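Local coordinates for putative carbonic anhydrase (Streptococcus mutans, PDB 3LAS), which probably catalyses the reversible interconversion of hydrogencarbonate and carbon dioxide as a zinc-dependent carbonic anhydrase of the beta class, at residues 64-75 against 133-144. Sequence-based numbering, arbitrary orientation.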
ATOM      1  N   GLY A  64      -3.938   7.525  -1.443  1.00  8.14           N
ATOM      2  CA  GLY A  64      -3.130   7.300  -2.646  1.00  7.67           C
ATOM      3  C   GLY A  64      -2.252   8.515  -2.891  1.00  7.60           C
ATOM      4  O   GLY A  64      -1.985   8.854  -4.078  1.00  8.96           O
ATOM      5  N   ARG A  65      -1.760   9.203  -1.865  1.00  7.82           N
ATOM      6  CA  ARG A  65      -1.003  10.460  -2.035  1.00  7.65           C
ATOM      7  C   ARG A  65       0.466  10.230  -2.226  1.00  9.37           C
ATOM      8  O   ARG A  65       1.040   9.264  -1.676  1.00 10.72           O
ATOM      9  CB  ARG A  65      -1.139  11.307  -0.805  1.00  8.39           C
ATOM     10  CG  ARG A  65      -2.633  11.591  -0.382  1.00  9.62           C
ATOM     11  CD  ARG A  65      -3.558  11.987  -1.523  1.00 10.64           C
ATOM     12  NE  ARG A  65      -3.084  13.014  -2.481  1.00 11.19           N
ATOM     13  CZ  ARG A  65      -3.244  14.314  -2.277  1.00 11.51           C
ATOM     14  NH1 ARG A  65      -3.774  14.780  -1.159  1.00 13.73           N
ATOM     15  NH2 ARG A  65      -2.849  15.056  -3.280  1.00 12.89           N
ATOM     16  N   VAL A  66       1.155  11.017  -3.002  1.00  8.60           N
ATOM     17  CA  VAL A  66       2.584  10.847  -3.176  1.00  9.70           C
ATOM     18  C   VAL A  66       3.257  11.518  -2.009  1.00  9.88           C
ATOM     19  O   VAL A  66       2.950  12.691  -1.591  1.00 12.86           O
ATOM     20  CB  VAL A  66       3.010  11.421  -4.551  1.00 10.60           C
ATOM     21  CG1 VAL A  66       4.538  11.619  -4.566  1.00 12.83           C
ATOM     22  CG2 VAL A  66       2.505  10.472  -5.651  1.00 11.59           C
ATOM     23  N   THR A  67       4.093  10.761  -1.327  1.00  9.21           N
ATOM     24  CA  THR A  67       4.877  11.104  -0.110  1.00  8.36           C
ATOM     25  C   THR A  67       6.325  10.696  -0.306  1.00  8.66           C
ATOM     26  O   THR A  67       6.627   9.991  -1.276  1.00  9.33           O
ATOM     27  CB  THR A  67       4.313  10.357   1.125  1.00  8.45           C
ATOM     28  OG1 THR A  67       4.558   8.942   0.880  1.00 10.26           O
ATOM     29  CG2 THR A  67       2.759  10.629   1.280  1.00 10.61           C
ATOM     30  N   ASP A  68       7.166  11.031   0.645  1.00  9.56           N
ATOM     31  CA  ASP A  68       8.541  10.537   0.627  1.00 10.45           C
ATOM     32  C   ASP A  68       8.597   9.022   0.641  1.00  9.21           C
ATOM     33  O   ASP A  68       9.470   8.456  -0.027  1.00  8.92           O
ATOM     34  CB  ASP A  68       9.374  11.091   1.803  1.00 11.27           C
ATOM     35  CG  ASP A  68       9.678  12.589   1.672  1.00 18.05           C
ATOM     36  OD1 ASP A  68       9.536  13.190   0.634  1.00 24.30           O
ATOM     37  OD2 ASP A  68      10.141  13.127   2.719  1.00 25.40           O
ATOM     38  N   ASP A  69       7.714   8.336   1.351  1.00  8.23           N
ATOM     39  CA  ASP A  69       7.718   6.882   1.362  1.00  8.49           C
ATOM     40  C   ASP A  69       7.289   6.320   0.026  1.00  8.04           C
ATOM     41  O   ASP A  69       7.861   5.332  -0.433  1.00  8.92           O
ATOM     42  CB  ASP A  69       6.752   6.403   2.480  1.00  8.62           C
ATOM     43  CG  ASP A  69       6.834   4.926   2.761  1.00  7.99           C
ATOM     44  OD1 ASP A  69       7.799   4.233   2.356  1.00 10.44           O
ATOM     45  OD2 ASP A  69       5.912   4.419   3.431  1.00  8.54           O
ATOM     46  N   VAL A  70       6.315   6.929  -0.655  1.00  7.19           N
ATOM     47  CA  VAL A  70       5.918   6.463  -1.987  1.00  6.78           C
ATOM     48  C   VAL A  70       7.099   6.648  -2.898  1.00  7.56           C
ATOM     49  O   VAL A  70       7.381   5.706  -3.668  1.00  7.96           O
ATOM     50  CB  VAL A  70       4.669   7.197  -2.452  1.00  6.98           C
ATOM     51  CG1 VAL A  70       4.461   6.944  -3.952  1.00  9.38           C
ATOM     52  CG2 VAL A  70       3.449   6.743  -1.607  1.00  8.30           C
ATOM     53  N   ILE A  71       7.810   7.744  -2.862  1.00  6.93           N
ATOM     54  CA  ILE A  71       8.978   7.943  -3.766  1.00  8.74           C
ATOM     55  C   ILE A  71      10.056   6.930  -3.387  1.00  8.19           C
ATOM     56  O   ILE A  71      10.630   6.280  -4.287  1.00  8.25           O
ATOM     57  CB  ILE A  71       9.450   9.354  -3.695  1.00  8.95           C
ATOM     58  CG1 ILE A  71       8.383  10.219  -4.399  1.00 13.14           C
ATOM     59  CG2 ILE A  71      10.840   9.454  -4.385  1.00 10.36           C
ATOM     60  CD1 ILE A  71       8.443  11.709  -4.305  1.00 17.64           C
ATOM     61  N   ARG A  72      10.353   6.699  -2.086  1.00  7.69           N
ATOM     62  CA  ARG A  72      11.309   5.685  -1.723  1.00  8.87           C
ATOM     63  C   ARG A  72      10.967   4.337  -2.340  1.00  7.67           C
ATOM     64  O   ARG A  72      11.828   3.606  -2.871  1.00  8.75           O
ATOM     65  CB  ARG A  72      11.338   5.591  -0.178  1.00  9.35           C
ATOM     66  CG  ARG A  72      12.215   4.451   0.387  1.00  7.93           C
ATOM     67  CD  ARG A  72      11.930   4.214   1.843  1.00 10.02           C
ATOM     68  NE  ARG A  72      10.641   3.554   2.076  1.00  8.52           N
ATOM     69  CZ  ARG A  72      10.453   2.236   2.167  1.00  7.52           C
ATOM     70  NH1 ARG A  72      11.400   1.325   1.993  1.00 10.10           N
ATOM     71  NH2 ARG A  72       9.233   1.780   2.443  1.00  8.25           N
ATOM     72  N   SER A  73       9.688   4.000  -2.207  1.00  7.32           N
ATOM     73  CA  SER A  73       9.225   2.715  -2.657  1.00  7.50           C
ATOM     74  C   SER A  73       9.274   2.591  -4.173  1.00  7.53           C
ATOM     75  O   SER A  73       9.590   1.494  -4.699  1.00  8.09           O
ATOM     76  CB  SER A  73       7.821   2.449  -2.115  1.00  7.28           C
ATOM     77  OG  SER A  73       7.824   2.448  -0.677  1.00  7.68           O
ATOM     78  N   LEU A  74       8.931   3.663  -4.878  1.00  7.57           N
ATOM     79  CA  LEU A  74       9.012   3.653  -6.304  1.00  7.53           C
ATOM     80  C   LEU A  74      10.431   3.579  -6.790  1.00  8.12           C
ATOM     81  O   LEU A  74      10.677   2.948  -7.836  1.00  9.00           O
ATOM     82  CB  LEU A  74       8.299   4.880  -6.927  1.00  9.17           C
ATOM     83  CG  LEU A  74       6.803   4.901  -6.781  1.00  7.80           C
ATOM     84  CD1 LEU A  74       6.233   6.234  -7.209  1.00 10.07           C
ATOM     85  CD2 LEU A  74       6.183   3.759  -7.635  1.00 12.18           C
ATOM     86  N   VAL A  75      11.399   4.240  -6.140  1.00  8.56           N
ATOM     87  CA  VAL A  75      12.798   4.158  -6.604  1.00  8.69           C
ATOM     88  C   VAL A  75      13.237   2.714  -6.394  1.00  8.75           C
ATOM     89  O   VAL A  75      13.960   2.136  -7.296  1.00  8.66           O
ATOM     90  CB  VAL A  75      13.648   5.126  -5.760  1.00 10.43           C
ATOM     91  CG1 VAL A  75      15.181   4.773  -5.966  1.00 12.76           C
ATOM     92  CG2 VAL A  75      13.318   6.542  -6.050  1.00 12.32           C
ATOM     93  N   GLU A 133      -2.175  16.635  -8.853  1.00  9.44           N
ATOM     94  CA  GLU A 133      -1.144  17.103  -7.925  0.50  9.49           C
ATOM     95  C   GLU A 133      -0.130  15.967  -7.637  1.00 10.35           C
ATOM     96  O   GLU A 133       1.089  16.215  -7.591  1.00 11.61           O
ATOM     97  CB  GLU A 133      -1.808  17.578  -6.641  0.50 11.36           C
ATOM     98  CG  GLU A 133      -0.887  17.934  -5.537  0.50 11.38           C
ATOM     99  CD  GLU A 133      -1.649  18.371  -4.250  0.50 18.02           C
ATOM    100  OE1 GLU A 133      -2.775  17.858  -4.061  0.50 17.11           O
ATOM    101  OE2 GLU A 133      -1.106  19.258  -3.485  0.50 26.26           O
ATOM    102  N   ASP A 134      -0.623  14.733  -7.472  1.00  9.34           N
ATOM    103  CA  ASP A 134       0.295  13.629  -7.137  1.00 10.02           C
ATOM    104  C   ASP A 134       1.156  13.268  -8.341  1.00  9.66           C
ATOM    105  O   ASP A 134       2.395  13.003  -8.197  1.00  9.36           O
ATOM    106  CB  ASP A 134      -0.546  12.433  -6.635  1.00  9.31           C
ATOM    107  CG  ASP A 134      -0.948  12.633  -5.211  1.00 11.85           C
ATOM    108  OD1 ASP A 134      -0.190  13.197  -4.410  1.00 11.58           O
ATOM    109  OD2 ASP A 134      -1.982  12.142  -4.828  1.00 11.48           O
ATOM    110  N   ILE A 135       0.602  13.339  -9.549  1.00  9.23           N
ATOM    111  CA  ILE A 135       1.421  13.126 -10.789  1.00 10.29           C
ATOM    112  C   ILE A 135       2.464  14.207 -10.841  1.00 10.59           C
ATOM    113  O   ILE A 135       3.648  13.874 -11.153  1.00 10.78           O
ATOM    114  CB  ILE A 135       0.526  13.050 -11.981  1.00 10.27           C
ATOM    115  CG1 ILE A 135      -0.284  11.730 -11.930  1.00 10.34           C
ATOM    116  CG2 ILE A 135       1.414  13.131 -13.275  1.00 12.29           C
ATOM    117  CD1 ILE A 135      -1.258  11.618 -13.113  1.00 13.50           C
ATOM    118  N   ALA A 136       2.126  15.484 -10.560  1.00  9.69           N
ATOM    119  CA  ALA A 136       3.175  16.538 -10.576  1.00 10.13           C
ATOM    120  C   ALA A 136       4.234  16.305  -9.552  1.00 11.22           C
ATOM    121  O   ALA A 136       5.440  16.533  -9.879  1.00 12.15           O
ATOM    122  CB  ALA A 136       2.518  17.890 -10.321  1.00 12.47           C
ATOM    123  N   LEU A 137       3.932  15.798  -8.359  1.00 10.43           N
ATOM    124  CA  LEU A 137       4.982  15.503  -7.443  1.00 10.37           C
ATOM    125  C   LEU A 137       5.928  14.440  -7.947  1.00 11.55           C
ATOM    126  O   LEU A 137       7.150  14.544  -7.715  1.00 13.56           O
ATOM    127  CB  LEU A 137       4.420  15.029  -6.064  1.00 12.54           C
ATOM    128  CG  LEU A 137       3.684  16.142  -5.334  1.00 11.75           C
ATOM    129  CD1 LEU A 137       2.898  15.511  -4.116  1.00 13.53           C
ATOM    130  CD2 LEU A 137       4.695  17.230  -4.813  1.00 15.74           C
ATOM    131  N   LEU A 138       5.444  13.450  -8.661  1.00 10.00           N
ATOM    132  CA  LEU A 138       6.320  12.433  -9.254  1.00 11.00           C
ATOM    133  C   LEU A 138       7.165  12.983 -10.352  1.00 11.96           C
ATOM    134  O   LEU A 138       8.399  12.743 -10.401  1.00 12.56           O
ATOM    135  CB  LEU A 138       5.520  11.226  -9.762  1.00  9.83           C
ATOM    136  CG  LEU A 138       4.758  10.486  -8.660  1.00  9.48           C
ATOM    137  CD1 LEU A 138       3.771   9.497  -9.320  1.00 12.00           C
ATOM    138  CD2 LEU A 138       5.753   9.749  -7.752  1.00 12.41           C
ATOM    139  N   LYS A 139       6.568  13.794 -11.222  1.00 12.25           N
ATOM    140  CA  LYS A 139       7.328  14.383 -12.336  1.00 14.00           C
ATOM    141  C   LYS A 139       8.361  15.363 -11.822  1.00 14.08           C
ATOM    142  O   LYS A 139       9.466  15.464 -12.503  1.00 19.16           O
ATOM    143  CB  LYS A 139       6.322  15.063 -13.267  1.00 16.38           C
ATOM    144  CG  LYS A 139       5.605  14.049 -14.180  1.00 19.76           C
ATOM    145  CD  LYS A 139       4.680  14.667 -15.234  1.00 25.11           C
ATOM    146  CE  LYS A 139       3.953  13.509 -15.947  1.00 27.24           C
ATOM    147  N   ASN A 140       8.188  15.988 -10.701  1.00 14.66           N
ATOM    148  CA  ASN A 140       9.197  16.924 -10.186  1.00 17.46           C
ATOM    149  C   ASN A 140      10.245  16.248  -9.317  1.00 16.75           C
ATOM    150  O   ASN A 140      11.249  16.894  -8.931  1.00 18.73           O
ATOM    151  CB  ASN A 140       8.478  17.979  -9.388  1.00 19.24           C
ATOM    152  CG  ASN A 140       7.624  18.888 -10.263  1.00 23.10           C
ATOM    153  OD1 ASN A 140       6.726  19.511  -9.769  1.00 29.91           O
ATOM    154  ND2 ASN A 140       7.871  18.893 -11.531  1.00 29.26           N
ATOM    155  N   SER A 141      10.138  14.977  -9.074  1.00 13.62           N
ATOM    156  CA  SER A 141      11.120  14.324  -8.188  1.00 12.66           C
ATOM    157  C   SER A 141      12.324  13.914  -9.075  1.00 13.83           C
ATOM    158  O   SER A 141      12.132  13.171 -10.058  1.00 14.06           O
ATOM    159  CB  SER A 141      10.527  13.027  -7.656  1.00 12.69           C
ATOM    160  OG  SER A 141      11.590  12.303  -7.003  1.00 13.13           O
ATOM    161  N   PRO A 142      13.539  14.271  -8.660  1.00 14.93           N
ATOM    162  CA  PRO A 142      14.709  13.773  -9.441  1.00 15.76           C
ATOM    163  C   PRO A 142      14.931  12.287  -9.273  1.00 15.30           C
ATOM    164  O   PRO A 142      15.778  11.688  -9.966  1.00 17.29           O
ATOM    165  CB  PRO A 142      15.888  14.572  -8.869  1.00 19.07           C
ATOM    166  CG  PRO A 142      15.393  14.971  -7.458  1.00 19.88           C
ATOM    167  CD  PRO A 142      13.860  15.112  -7.477  1.00 16.13           C
ATOM    168  N   LEU A 143      14.226  11.619  -8.382  1.00 13.41           N
ATOM    169  CA  LEU A 143      14.404  10.214  -8.192  1.00 13.41           C
ATOM    170  C   LEU A 143      13.514   9.443  -9.149  1.00 12.69           C
ATOM    171  O   LEU A 143      13.658   8.187  -9.165  1.00 14.15           O
ATOM    172  CB  LEU A 143      14.150   9.833  -6.741  1.00 13.80           C
ATOM    173  CG  LEU A 143      15.158  10.362  -5.718  1.00 14.94           C
ATOM    174  CD1 LEU A 143      14.679  10.203  -4.302  1.00 17.24           C
ATOM    175  CD2 LEU A 143      16.430   9.567  -5.916  1.00 17.75           C
ATOM    176  N   ILE A 144      12.603  10.061  -9.851  1.00 12.11           N
ATOM    177  CA  ILE A 144      11.704   9.327 -10.791  1.00 11.53           C
ATOM    178  C   ILE A 144      12.139   9.799 -12.196  1.00 12.34           C
ATOM    179  O   ILE A 144      12.021  10.970 -12.552  1.00 15.06           O
ATOM    180  CB  ILE A 144      10.237   9.706 -10.528  1.00 11.00           C
ATOM    181  CG1 ILE A 144       9.779   9.435  -9.118  1.00 13.14           C
ATOM    182  CG2 ILE A 144       9.373   8.969 -11.550  1.00 13.41           C
ATOM    183  CD1 ILE A 144       9.858   7.992  -8.659  1.00 12.92           C
TER
HETATM  184  O   HOH W   1       0.452  14.236  -1.945  1.00 11.08           O
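Arg65 reaches from the loop before helix 68-80 to the acidic residues Glu133 and Asp134 of helix 127-140. Its CB lies beside the Asp134 carboxylate. Bends at chi2 and chi3 (-45° and -47°) fold the chain so that CD passes Asp134 OD2 at 3.7 Å. NE then gives Asp134 OD2 a nearly straight bond of 2.7 Å, on the syn side of the carboxylate. At the tip NH2 makes a salt bridge of 2.9 Å to Glu133 OE1, in one of the two conformers of Glu133, entering from above the carboxylate plane, while NH1 turns to the backbone oxygen of Leu122. Arginine suits this place because its flat group offers N-H bonds to both carboxylates in its plane.

Asp134 is short enough to hold the loop backbone as well: Val66 N donates to OD1 at 2.9 Å, again from above the carboxylate plane, and a water joins OD1 to Val66 O. Beyond this polar end, valine's two methyls on one CB let Val66 lay CG1 against Leu137 CB and CG2 against Leu138 CG. Leucine branches one carbon farther out, which lets Leu138 CD2 meet Leu74 CD1 at 3.6 Å, the two crossing at about a right angle. Farther along, Val75 CG2 presses tightly on Leu143 CB (3.5 Å), in the turn 141-144.

Leu74 and Leu138 also touch strand 85-91, so the two helices pack together over the central sheet, as in the alpha/beta fold of beta-class carbonic anhydrases, with Gly64 within about 7 Å of the bound zinc that Cys38, His91 and Cys94 hold.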